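Local structure of phosphoribosylaminoimidazole-succinocarboxamide synthase (Pyrococcus horikoshii, 4O7L) at residues A[55-60]-A[190-195]; A[64-69]-A[183-188]; A[88-93]-A[176-181]. The protein joins L-aspartate to the carboxylate of 5-aminoimidazole-4-carboxylate ribotide at the expense of ATP, forming SAICAR in de novo purine biosynthesis. All coordinates share one frame; numbering follows the deposited sequence. Where two conformers were deposited one is given.

Interaction 1 of 3, residues A[55-60]-A[190-195]; sequences IFFKLL and DEISPD. With ADP (adenosine-5'-diphosphate), chain B.
Ile192 meets Phe56, Phe57 and Leu60, three side chains of helix 45-62; its CD1 serves Leu60 and Phe57, its CG2 serves Phe56. CD1 touches Leu60 CD1 at 3.5 Å, tip to tip, and lies 3.9 Å from Phe57 CE1, approaching that ring obliquely. With CG1 anti to the carbonyl carbon (chi1 -54°), the other branch is brought up to Phe56, where Ile192 CG2 stands 3.6 Å from Phe56 CD2. Two backbone carbonyls complete the close packing, both at ring edges: Ile192 O is 3.3 Å from Phe56 CD2, and Asp190 O is 3.2 Å from Phe57 CZ. Aromatic C-H groups, slightly positive, suit such oxygens, and no hydrogen bond runs directly between the two segments.

The looser side is the back of the helix, where Lys58 is exposed and Ile55 and Leu59, both partly exposed, rest on Tyr163 of helix 143-165. The loop, too, has a second side, but a polar and ordered one. Ser193 OG gives a 2.6 Å hydrogen bond to Glu191 OE1, coming from above the carboxylate plane, and accepts one from Asp195 N in an ST turn. Glu191 OE2 and Asp190 OD2 share Lys13 as a salt-bridge partner, while Asp190 OD1 pairs with Lys175. Asp190 also presents its backbone: its N donates to N7 of ADP over 3.0 Å, with an angle of 147° at the hydrogen, and its side chain lies about 4 Å from a bound magnesium ion. A loop with hydrophobic contacts to a helix on one flank and acids, lysines, metal and nucleotide on the other is the arrangement of the ATP site in this SAICAR synthetase.

Interaction 2 of 3, residues A[64-69]-A[183-188]; sequences GIKTHF and NGDIVL. With ADP (adenosine-5'-diphosphate), chain B.
Leu188 is held through both its backbone polar groups by the loop 64-69. Its N donates to Lys66 O at 2.9 Å, almost straight (173°) and in the carbonyl plane, while its O accepts from His68 N at 2.8 Å, nearly along the C=O axis. The same oxygen is 3.3 Å from Thr67 CA, a CA-H...O contact. These bonds make a single beta bridge between two short pieces of backbone whose directions differ by 85°. Beside it Val187 CG1, anti to its own backbone N (chi1 -179°), presses on Thr67 C at 3.2 Å, and Leu188 CD2 lies 4.1 Å from Ile65 CG2. A water joins Lys66 O to Ile186 O, and at the exposed margin Lys66 NZ forms a salt bridge with Asp185 OD1, its hydrogen bond a weak one.

The bridge sets His68, whose ND1 accepts from N6 of ADP at 2.8 Å, the amino group arriving at the ring edge and in its plane. Further out, His68 NE2 is weakly bonded to Asp190 O, Phe57 packs edge-to-face with the imidazole, and Thr67 OG1 takes Phe69 N in an ST turn. Replacing His68 by an alanine would probably leave the adenine amino group without this acceptor and open a gap beside Phe57. This is the part of the nucleotide pocket that reads the adenine amino group, built where a loop crosses the end of strand 186-188.

Interaction 3 of 3, residues A[88-93]-A[176-181]; sequences LEVVVR and LEFGKD. With ADP (adenosine-5'-diphosphate), chain B; PO4 (phosphate ion), chain C.
Glu89 and Glu177 both place CG anti to the carbonyl carbon (chi1 -74° and -68°) and run extended from there, which lays the two chains side by side and pointing the same way. Their carboxylates are turned by just 23° against each other, with Glu89 OE1 4.1 Å from Glu177 OE2. Two like groups so close would presumably repel, and Lys122 lies where it can offset this: it forms a salt bridge with Glu177 OE2 and a long, weak ion pair with Glu89 OE1. The other oxygen of Glu177 faces the nucleotide, OE1 accepting from O2' of ADP at 2.5 Å, and a bound magnesium ion lies near the same side chain.

Behind the acids the backbones pair antiparallel. Val90 and Leu176 form a hydrogen-bonded pair, with Val90 N to Leu176 O at 2.8 Å and Leu176 N to Val90 O at 2.7 Å. Two residues along, a water stands between the strands, donating to Leu88 O and accepting from Phe178 N. The apolar groups meet where Val90 CG2 touches the edge of the Phe178 ring, 3.9 Å from Phe178 CE2, the side chains crossing at about a right angle; both pack against helix 143-165, through Ile149 and Ile152.

Farther along strand 84-93, in one of its two conformers, Arg93 hydrogen-bonds a phosphate ion with NH1 to O1 (3.1 Å) and NH2 to O2 (2.6 Å). Ser99 and Arg198 bind the same ion, while Glu118 forms a salt bridge with Arg93 NH1. The chemistry implies a strand pair with divided duties: an acid that recognises the ribose 2'-hydroxyl at one end, and at the other what appears to be an anion site, probably occupied here from the crystallisation liquor.

The centres of interactions 1 and 2 lie 14 Å apart, those of 1 and 3 13 Å, and those of 2 and 3 11 Å. Along the chain, the first segments come in the order 55-60, 64-69, 88-93 and their partners in the reverse order, 176-181, 183-188, 190-195, so that each contact encloses the next. Interactions 2 and 3 share one antiparallel sheet, in which strands 169-180 and 186-188 are neighbours bonded from Val187 N to Gly179 O. Interaction 1 adjoins it through Leu60 CD1 on Leu188 CD2. Asp190, His68 and Glu177, one from each contact, hold N7, N6 and O2' of the same ADP, joining helix 45-62 and the sheet around a single nucleotide site.

Interaction 1 of 3, residues A[55-60]-A[190-195]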
loop_
_atom_site.group_PDB
_atom_site.type_symbol
_atom_site.label_atom_id
_atom_site.label_comp_id
_atom_site.label_asym_id
_atom_site.label_seq_id
_atom_site.Cartn_x
_atom_site.Cartn_y
_atom_site.Cartn_z
ATOM N N ILE A 55 28.976 -5.589 11.037
ATOM C CA ILE A 55 29.704 -4.868 9.992
ATOM C C ILE A 55 28.810 -3.777 9.389
ATOM O O ILE A 55 29.224 -2.629 9.241
ATOM C CB ILE A 55 30.200 -5.823 8.887
ATOM C CG1 ILE A 55 31.286 -6.768 9.424
ATOM C CG2 ILE A 55 30.702 -5.049 7.673
ATOM C CD1 ILE A 55 31.446 -8.029 8.590
ATOM N N PHE A 56 27.576 -4.138 9.044
ATOM C CA PHE A 56 26.647 -3.153 8.506
ATOM C C PHE A 56 26.299 -2.027 9.498
ATOM O O PHE A 56 26.346 -0.857 9.130
ATOM C CB PHE A 56 25.394 -3.841 7.956
ATOM C CG PHE A 56 25.639 -4.624 6.686
ATOM C CD1 PHE A 56 26.339 -4.059 5.617
ATOM C CD2 PHE A 56 25.152 -5.926 6.550
ATOM C CE1 PHE A 56 26.554 -4.782 4.445
ATOM C CE2 PHE A 56 25.354 -6.647 5.381
ATOM C CZ PHE A 56 26.051 -6.078 4.325
ATOM N N PHE A 57 25.975 -2.363 10.742
ATOM C CA PHE A 57 25.685 -1.325 11.752
ATOM C C PHE A 57 26.865 -0.366 11.964
ATOM O O PHE A 57 26.678 0.851 12.048
ATOM C CB PHE A 57 25.222 -1.919 13.092
ATOM C CG PHE A 57 23.824 -2.482 13.064
ATOM C CD1 PHE A 57 22.780 -1.767 12.504
ATOM C CD2 PHE A 57 23.549 -3.727 13.625
ATOM C CE1 PHE A 57 21.490 -2.291 12.471
ATOM C CE2 PHE A 57 22.261 -4.253 13.607
ATOM C CZ PHE A 57 21.235 -3.535 13.022
ATOM N N LYS A 58 28.077 -0.911 12.014
ATOM C CA LYS A 58 29.267 -0.079 12.169
ATOM C C LYS A 58 29.480 0.832 10.963
ATOM O O LYS A 58 29.799 2.006 11.126
ATOM C CB LYS A 58 30.503 -0.937 12.427
ATOM C CG LYS A 58 30.529 -1.566 13.809
ATOM C CD LYS A 58 31.768 -2.434 13.956
ATOM C CE LYS A 58 31.954 -2.899 15.394
ATOM N NZ LYS A 58 32.977 -3.985 15.470
ATOM N N LEU A 59 29.300 0.300 9.753
ATOM C CA LEU A 59 29.429 1.127 8.559
ATOM C C LEU A 59 28.443 2.297 8.642
ATOM O O LEU A 59 28.828 3.464 8.486
ATOM C CB LEU A 59 29.188 0.300 7.292
ATOM C CG LEU A 59 29.070 1.082 5.980
ATOM C CD1 LEU A 59 30.389 1.760 5.567
ATOM C CD2 LEU A 59 28.581 0.147 4.884
ATOM N N LEU A 60 27.184 1.971 8.932
ATOM C CA LEU A 60 26.099 2.951 8.998
ATOM C C LEU A 60 26.304 3.991 10.096
ATOM O O LEU A 60 26.027 5.184 9.878
ATOM C CB LEU A 60 24.749 2.238 9.176
ATOM C CG LEU A 60 24.278 1.319 8.042
ATOM C CD1 LEU A 60 22.945 0.697 8.410
ATOM C CD2 LEU A 60 24.187 2.041 6.694
ATOM N N ASP A 190 16.636 -4.023 14.845
ATOM C CA ASP A 190 16.637 -5.383 14.307
ATOM C C ASP A 190 18.002 -5.762 13.689
ATOM O O ASP A 190 19.050 -5.481 14.284
ATOM C CB ASP A 190 15.480 -5.543 13.302
ATOM C CG ASP A 190 15.170 -6.993 13.008
ATOM O OD1 ASP A 190 15.278 -7.388 11.841
ATOM O OD2 ASP A 190 14.828 -7.744 13.945
ATOM N N GLU A 191 17.996 -6.363 12.496
ATOM C CA GLU A 191 19.234 -6.862 11.895
ATOM C C GLU A 191 19.380 -6.367 10.462
ATOM O O GLU A 191 18.403 -5.866 9.872
ATOM C CB GLU A 191 19.264 -8.408 11.919
ATOM C CG GLU A 191 18.356 -9.067 10.874
ATOM C CD GLU A 191 18.313 -10.581 10.962
ATOM O OE1 GLU A 191 19.234 -11.261 10.459
ATOM O OE2 GLU A 191 17.331 -11.103 11.518
ATOM N N ILE A 192 20.590 -6.529 9.910
ATOM C CA ILE A 192 20.847 -6.356 8.478
ATOM C C ILE A 192 21.757 -7.510 8.052
ATOM O O ILE A 192 22.939 -7.541 8.404
ATOM C CB ILE A 192 21.529 -4.996 8.130
ATOM C CG1 ILE A 192 20.737 -3.805 8.682
ATOM C CG2 ILE A 192 21.678 -4.845 6.628
ATOM C CD1 ILE A 192 21.474 -2.489 8.614
ATOM N N SER A 193 21.192 -8.456 7.304
ATOM C CA SER A 193 21.883 -9.681 6.962
ATOM C C SER A 193 21.323 -10.253 5.667
ATOM O O SER A 193 20.339 -9.721 5.132
ATOM C CB SER A 193 21.660 -10.695 8.075
ATOM O OG SER A 193 20.313 -11.119 8.049
ATOM N N PRO A 194 21.916 -11.364 5.176
ATOM C CA PRO A 194 21.366 -12.059 4.002
ATOM C C PRO A 194 19.959 -12.613 4.238
ATOM O O PRO A 194 19.301 -13.007 3.271
ATOM C CB PRO A 194 22.369 -13.216 3.768
ATOM C CG PRO A 194 23.618 -12.795 4.474
ATOM C CD PRO A 194 23.155 -12.003 5.663
ATOM N N ASP A 195 19.517 -12.668 5.506
ATOM C CA ASP A 195 18.106 -12.955 5.827
ATOM C C ASP A 195 17.192 -11.785 5.461
ATOM O O ASP A 195 16.062 -12.003 5.045
ATOM C CB ASP A 195 17.882 -13.253 7.321
ATOM C CG ASP A 195 18.085 -14.718 7.677
ATOM O OD1 ASP A 195 17.638 -15.109 8.773
ATOM O OD2 ASP A 195 18.697 -15.471 6.886
HETATM P PB ADP B . 10.102 -12.267 14.991
HETATM O O1B ADP B . 9.052 -11.235 14.667
HETATM O O2B ADP B . 10.343 -13.299 13.915
HETATM O O3B ADP B . 9.997 -12.816 16.387
HETATM P PA ADP B . 12.956 -11.995 15.319
HETATM O O1A ADP B . 12.981 -13.496 15.454
HETATM O O2A ADP B . 13.841 -11.397 14.252
HETATM O O3A ADP B . 11.473 -11.404 15.041
HETATM O "O5'" ADP B . 13.331 -11.395 16.777
HETATM C "C5'" ADP B . 13.677 -10.018 16.993
HETATM C "C4'" ADP B . 12.539 -9.231 17.658
HETATM O "O4'" ADP B . 13.040 -8.097 18.394
HETATM C "C3'" ADP B . 11.578 -8.637 16.644
HETATM O "O3'" ADP B . 10.285 -8.641 17.266
HETATM C "C2'" ADP B . 12.090 -7.209 16.454
HETATM O "O2'" ADP B . 11.097 -6.302 15.983
HETATM C "C1'" ADP B . 12.539 -6.856 17.858
HETATM N N9 ADP B . 13.651 -5.880 17.961
HETATM C C8 ADP B . 14.704 -5.729 17.128
HETATM N N7 ADP B . 15.534 -4.751 17.573
HETATM C C5 ADP B . 15.023 -4.277 18.733
HETATM C C6 ADP B . 15.379 -3.245 19.750
HETATM N N6 ADP B . 16.496 -2.501 19.635
HETATM N N1 ADP B . 14.543 -3.066 20.806
HETATM C C2 ADP B . 13.421 -3.792 20.974
HETATM N N3 ADP B . 13.044 -4.744 20.103
HETATM C C4 ADP B . 13.782 -5.029 18.987
#

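Interaction 2 of 3, residues A[64-69]-A[183-188]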
loop_
_atom_site.group_PDB
_atom_site.type_symbol
_atom_site.label_atom_id
_atom_site.label_comp_id
_atom_site.label_asym_id
_atom_site.label_seq_id
_atom_site.Cartn_x
_atom_site.Cartn_y
_atom_site.Cartn_z
ATOM N N GLY A 64 26.915 8.322 10.223
ATOM C CA GLY A 64 25.982 9.118 11.010
ATOM C C GLY A 64 24.551 8.591 11.061
ATOM O O GLY A 64 23.642 9.342 11.366
ATOM N N ILE A 65 24.343 7.311 10.735
ATOM C CA ILE A 65 23.041 6.668 10.979
ATOM C C ILE A 65 22.977 6.220 12.436
ATOM O O ILE A 65 23.874 5.535 12.884
ATOM C CB ILE A 65 22.807 5.434 10.069
ATOM C CG1 ILE A 65 22.862 5.818 8.578
ATOM C CG2 ILE A 65 21.482 4.747 10.413
ATOM C CD1 ILE A 65 21.791 6.796 8.148
ATOM N N LYS A 66 21.928 6.601 13.170
ATOM C CA LYS A 66 21.754 6.134 14.554
ATOM C C LYS A 66 21.142 4.741 14.567
ATOM O O LYS A 66 20.026 4.538 14.083
ATOM C CB LYS A 66 20.825 7.058 15.350
ATOM C CG LYS A 66 21.335 8.454 15.628
ATOM C CD LYS A 66 20.919 8.841 17.042
ATOM C CE LYS A 66 20.852 10.341 17.225
ATOM N NZ LYS A 66 19.553 10.808 16.678
ATOM N N THR A 67 21.871 3.779 15.115
ATOM C CA THR A 67 21.397 2.404 15.184
ATOM C C THR A 67 21.315 1.969 16.636
ATOM O O THR A 67 21.820 2.656 17.530
ATOM C CB THR A 67 22.317 1.427 14.422
ATOM O OG1 THR A 67 23.487 1.151 15.199
ATOM C CG2 THR A 67 22.723 1.973 13.067
ATOM N N HIS A 68 20.699 0.822 16.884
ATOM C CA HIS A 68 20.667 0.276 18.240
ATOM C C HIS A 68 21.937 -0.461 18.645
ATOM O O HIS A 68 22.080 -0.863 19.798
ATOM C CB HIS A 68 19.431 -0.595 18.429
ATOM C CG HIS A 68 19.457 -1.896 17.639
ATOM N ND1 HIS A 68 18.650 -2.933 17.934
ATOM C CD2 HIS A 68 20.240 -2.308 16.554
ATOM C CE1 HIS A 68 18.882 -3.949 17.082
ATOM N NE2 HIS A 68 19.856 -3.570 16.237
ATOM N N PHE A 69 22.871 -0.651 17.717
ATOM C CA PHE A 69 24.080 -1.433 18.011
ATOM C C PHE A 69 24.898 -0.833 19.159
ATOM O O PHE A 69 25.322 0.311 19.072
ATOM C CB PHE A 69 24.964 -1.577 16.762
ATOM C CG PHE A 69 26.222 -2.380 16.999
ATOM C CD1 PHE A 69 26.157 -3.757 17.215
ATOM C CD2 PHE A 69 27.468 -1.760 17.018
ATOM C CE1 PHE A 69 27.313 -4.500 17.443
ATOM C CE2 PHE A 69 28.627 -2.494 17.239
ATOM C CZ PHE A 69 28.550 -3.864 17.454
ATOM N N ASN A 183 15.194 9.645 24.089
ATOM C CA ASN A 183 15.166 11.035 23.598
ATOM C C ASN A 183 14.108 11.308 22.535
ATOM O O ASN A 183 14.018 12.432 22.020
ATOM C CB ASN A 183 16.528 11.443 23.035
ATOM C CG ASN A 183 17.599 11.512 24.093
ATOM O OD1 ASN A 183 17.311 11.759 25.261
ATOM N ND2 ASN A 183 18.850 11.276 23.691
ATOM N N GLY A 184 13.339 10.279 22.181
ATOM C CA GLY A 184 12.349 10.396 21.116
ATOM C C GLY A 184 12.951 10.343 19.727
ATOM O O GLY A 184 12.265 10.647 18.756
ATOM N N ASP A 185 14.224 9.954 19.627
ATOM C CA ASP A 185 14.921 9.851 18.339
ATOM C C ASP A 185 14.579 8.541 17.643
ATOM O O ASP A 185 14.396 7.510 18.296
ATOM C CB ASP A 185 16.447 9.903 18.519
ATOM C CG ASP A 185 16.974 11.309 18.708
ATOM O OD1 ASP A 185 18.064 11.449 19.297
ATOM O OD2 ASP A 185 16.316 12.270 18.274
ATOM N N ILE A 186 14.530 8.583 16.318
ATOM C CA ILE A 186 14.263 7.381 15.530
ATOM C C ILE A 186 15.557 6.610 15.241
ATOM O O ILE A 186 16.485 7.114 14.589
ATOM C CB ILE A 186 13.430 7.721 14.270
ATOM C CG1 ILE A 186 12.064 8.273 14.723
ATOM C CG2 ILE A 186 13.273 6.494 13.357
ATOM C CD1 ILE A 186 11.321 9.064 13.669
ATOM N N VAL A 187 15.601 5.384 15.752
ATOM C CA VAL A 187 16.809 4.565 15.760
ATOM C C VAL A 187 16.611 3.270 14.946
ATOM O O VAL A 187 15.596 2.600 15.062
ATOM C CB VAL A 187 17.230 4.262 17.222
ATOM C CG1 VAL A 187 18.497 3.421 17.265
ATOM C CG2 VAL A 187 17.455 5.564 17.988
ATOM N N LEU A 188 17.588 2.955 14.103
ATOM C CA LEU A 188 17.547 1.775 13.257
ATOM C C LEU A 188 17.773 0.546 14.121
ATOM O O LEU A 188 18.668 0.534 14.954
ATOM C CB LEU A 188 18.626 1.869 12.179
ATOM C CG LEU A 188 18.762 0.698 11.212
ATOM C CD1 LEU A 188 17.496 0.581 10.398
ATOM C CD2 LEU A 188 19.946 0.937 10.289
HETATM P PB ADP B . 10.102 -12.267 14.991
HETATM O O1B ADP B . 9.052 -11.235 14.667
HETATM O O2B ADP B . 10.343 -13.299 13.915
HETATM O O3B ADP B . 9.997 -12.816 16.387
HETATM P PA ADP B . 12.956 -11.995 15.319
HETATM O O1A ADP B . 12.981 -13.496 15.454
HETATM O O2A ADP B . 13.841 -11.397 14.252
HETATM O O3A ADP B . 11.473 -11.404 15.041
HETATM O "O5'" ADP B . 13.331 -11.395 16.777
HETATM C "C5'" ADP B . 13.677 -10.018 16.993
HETATM C "C4'" ADP B . 12.539 -9.231 17.658
HETATM O "O4'" ADP B . 13.040 -8.097 18.394
HETATM C "C3'" ADP B . 11.578 -8.637 16.644
HETATM O "O3'" ADP B . 10.285 -8.641 17.266
HETATM C "C2'" ADP B . 12.090 -7.209 16.454
HETATM O "O2'" ADP B . 11.097 -6.302 15.983
HETATM C "C1'" ADP B . 12.539 -6.856 17.858
HETATM N N9 ADP B . 13.651 -5.880 17.961
HETATM C C8 ADP B . 14.704 -5.729 17.128
HETATM N N7 ADP B . 15.534 -4.751 17.573
HETATM C C5 ADP B . 15.023 -4.277 18.733
HETATM C C6 ADP B . 15.379 -3.245 19.750
HETATM N N6 ADP B . 16.496 -2.501 19.635
HETATM N N1 ADP B . 14.543 -3.066 20.806
HETATM C C2 ADP B . 13.421 -3.792 20.974
HETATM N N3 ADP B . 13.044 -4.744 20.103
HETATM C C4 ADP B . 13.782 -5.029 18.987
HETATM O O HOH W 1 18.096 6.105 12.516
#

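Interaction 3 of 3, residues A[88-93]-A[176-181]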
loop_
_atom_site.group_PDB
_atom_site.type_symbol
_atom_site.label_atom_id
_atom_site.label_comp_id
_atom_site.label_asym_id
_atom_site.label_seq_id
_atom_site.Cartn_x
_atom_site.Cartn_y
_atom_site.Cartn_z
ATOM N N LEU A 88 6.466 -1.549 12.243
ATOM C CA LEU A 88 6.670 -1.479 10.791
ATOM C C LEU A 88 7.795 -2.373 10.293
ATOM O O LEU A 88 8.761 -2.648 11.009
ATOM C CB LEU A 88 6.964 -0.043 10.346
ATOM C CG LEU A 88 5.940 1.068 10.640
ATOM C CD1 LEU A 88 6.556 2.436 10.339
ATOM C CD2 LEU A 88 4.656 0.854 9.856
ATOM N N GLU A 89 7.647 -2.837 9.055
ATOM C CA GLU A 89 8.791 -3.297 8.281
ATOM C C GLU A 89 8.914 -2.322 7.128
ATOM O O GLU A 89 7.945 -2.079 6.420
ATOM C CB GLU A 89 8.590 -4.737 7.815
ATOM C CG GLU A 89 8.756 -5.736 8.967
ATOM C CD GLU A 89 8.146 -7.098 8.680
ATOM O OE1 GLU A 89 8.190 -7.981 9.568
ATOM O OE2 GLU A 89 7.605 -7.292 7.571
ATOM N N VAL A 90 10.092 -1.720 6.991
ATOM C CA VAL A 90 10.333 -0.685 5.995
ATOM C C VAL A 90 11.214 -1.297 4.918
ATOM O O VAL A 90 12.377 -1.633 5.175
ATOM C CB VAL A 90 11.025 0.546 6.602
ATOM C CG1 VAL A 90 11.186 1.645 5.550
ATOM C CG2 VAL A 90 10.221 1.072 7.783
ATOM N N VAL A 91 10.638 -1.472 3.729
ATOM C CA VAL A 91 11.309 -2.167 2.634
ATOM C C VAL A 91 11.766 -1.149 1.566
ATOM O O VAL A 91 10.971 -0.334 1.100
ATOM C CB VAL A 91 10.413 -3.282 2.027
ATOM C CG1 VAL A 91 11.099 -3.928 0.822
ATOM C CG2 VAL A 91 10.102 -4.352 3.077
ATOM N N VAL A 92 13.058 -1.170 1.243
ATOM C CA VAL A 92 13.628 -0.303 0.208
ATOM C C VAL A 92 13.996 -1.212 -0.967
ATOM O O VAL A 92 14.555 -2.280 -0.756
ATOM C CB VAL A 92 14.886 0.441 0.723
ATOM C CG1 VAL A 92 15.373 1.451 -0.300
ATOM C CG2 VAL A 92 14.591 1.145 2.037
ATOM N N ARG A 93 13.651 -0.796 -2.187
ATOM C CA ARG A 93 13.827 -1.628 -3.376
ATOM C C ARG A 93 14.509 -0.836 -4.503
ATOM O O ARG A 93 14.066 0.254 -4.863
ATOM C CB ARG A 93 12.471 -2.203 -3.820
ATOM C CG ARG A 93 11.553 -2.566 -2.650
ATOM C CD ARG A 93 10.251 -3.248 -3.054
ATOM N NE ARG A 93 10.488 -4.648 -3.356
ATOM C CZ ARG A 93 9.968 -5.681 -2.699
ATOM N NH1 ARG A 93 9.115 -5.508 -1.691
ATOM N NH2 ARG A 93 10.295 -6.901 -3.082
ATOM N N LEU A 176 14.067 -2.978 6.787
ATOM C CA LEU A 176 14.546 -2.404 8.043
ATOM C C LEU A 176 13.440 -2.318 9.074
ATOM O O LEU A 176 12.251 -2.355 8.732
ATOM C CB LEU A 176 15.106 -0.999 7.820
ATOM C CG LEU A 176 16.283 -0.824 6.861
ATOM C CD1 LEU A 176 16.465 0.662 6.619
ATOM C CD2 LEU A 176 17.577 -1.449 7.372
ATOM N N GLU A 177 13.842 -2.192 10.340
ATOM C CA GLU A 177 12.909 -1.913 11.422
ATOM C C GLU A 177 13.476 -0.791 12.273
ATOM O O GLU A 177 14.698 -0.612 12.350
ATOM C CB GLU A 177 12.672 -3.159 12.276
ATOM C CG GLU A 177 11.926 -4.275 11.549
ATOM C CD GLU A 177 11.519 -5.416 12.471
ATOM O OE1 GLU A 177 11.526 -5.263 13.715
ATOM O OE2 GLU A 177 11.166 -6.475 11.951
ATOM N N PHE A 178 12.584 -0.036 12.903
ATOM C CA PHE A 178 12.957 1.145 13.676
ATOM C C PHE A 178 12.241 1.180 15.005
ATOM O O PHE A 178 11.162 0.605 15.151
ATOM C CB PHE A 178 12.555 2.413 12.914
ATOM C CG PHE A 178 13.328 2.628 11.657
ATOM C CD1 PHE A 178 14.486 3.402 11.665
ATOM C CD2 PHE A 178 12.914 2.032 10.458
ATOM C CE1 PHE A 178 15.211 3.614 10.492
ATOM C CE2 PHE A 178 13.644 2.228 9.288
ATOM C CZ PHE A 178 14.787 3.022 9.307
ATOM N N GLY A 179 12.819 1.922 15.945
ATOM C CA GLY A 179 12.174 2.212 17.204
ATOM C C GLY A 179 12.603 3.570 17.725
ATOM O O GLY A 179 13.524 4.188 17.185
ATOM N N LYS A 180 11.952 4.020 18.794
ATOM C CA LYS A 180 12.293 5.292 19.417
ATOM C C LYS A 180 13.087 5.074 20.684
ATOM O O LYS A 180 12.785 4.160 21.440
ATOM C CB LYS A 180 11.039 6.090 19.741
ATOM C CG LYS A 180 10.602 6.986 18.611
ATOM C CD LYS A 180 9.107 7.239 18.691
ATOM C CE LYS A 180 8.798 8.448 19.535
ATOM N NZ LYS A 180 7.508 9.045 19.067
ATOM N N ASP A 181 14.106 5.907 20.902
ATOM C CA ASP A 181 14.912 5.819 22.117
ATOM C C ASP A 181 14.335 6.756 23.167
ATOM O O ASP A 181 13.299 7.372 22.931
ATOM C CB ASP A 181 16.415 6.076 21.841
ATOM C CG ASP A 181 16.726 7.506 21.405
ATOM O OD1 ASP A 181 15.897 8.426 21.590
ATOM O OD2 ASP A 181 17.840 7.713 20.875
HETATM P PB ADP B . 10.102 -12.267 14.991
HETATM O O1B ADP B . 9.052 -11.235 14.667
HETATM O O2B ADP B . 10.343 -13.299 13.915
HETATM O O3B ADP B . 9.997 -12.816 16.387
HETATM P PA ADP B . 12.956 -11.995 15.319
HETATM O O1A ADP B . 12.981 -13.496 15.454
HETATM O O2A ADP B . 13.841 -11.397 14.252
HETATM O O3A ADP B . 11.473 -11.404 15.041
HETATM O "O5'" ADP B . 13.331 -11.395 16.777
HETATM C "C5'" ADP B . 13.677 -10.018 16.993
HETATM C "C4'" ADP B . 12.539 -9.231 17.658
HETATM O "O4'" ADP B . 13.040 -8.097 18.394
HETATM C "C3'" ADP B . 11.578 -8.637 16.644
HETATM O "O3'" ADP B . 10.285 -8.641 17.266
HETATM C "C2'" ADP B . 12.090 -7.209 16.454
HETATM O "O2'" ADP B . 11.097 -6.302 15.983
HETATM C "C1'" ADP B . 12.539 -6.856 17.858
HETATM N N9 ADP B . 13.651 -5.880 17.961
HETATM C C8 ADP B . 14.704 -5.729 17.128
HETATM N N7 ADP B . 15.534 -4.751 17.573
HETATM C C5 ADP B . 15.023 -4.277 18.733
HETATM C C6 ADP B . 15.379 -3.245 19.750
HETATM N N6 ADP B . 16.496 -2.501 19.635
HETATM N N1 ADP B . 14.543 -3.066 20.806
HETATM C C2 ADP B . 13.421 -3.792 20.974
HETATM N N3 ADP B . 13.044 -4.744 20.103
HETATM C C4 ADP B . 13.782 -5.029 18.987
HETATM P P PO4 C . 9.363 -9.171 -0.559
HETATM O O1 PO4 C . 8.301 -8.134 -0.228
HETATM O O2 PO4 C . 9.640 -9.135 -2.036
HETATM O O3 PO4 C . 10.629 -8.833 0.184
HETATM O O4 PO4 C . 8.906 -10.556 -0.205
HETATM O O HOH W 2 9.886 -0.842 12.710
#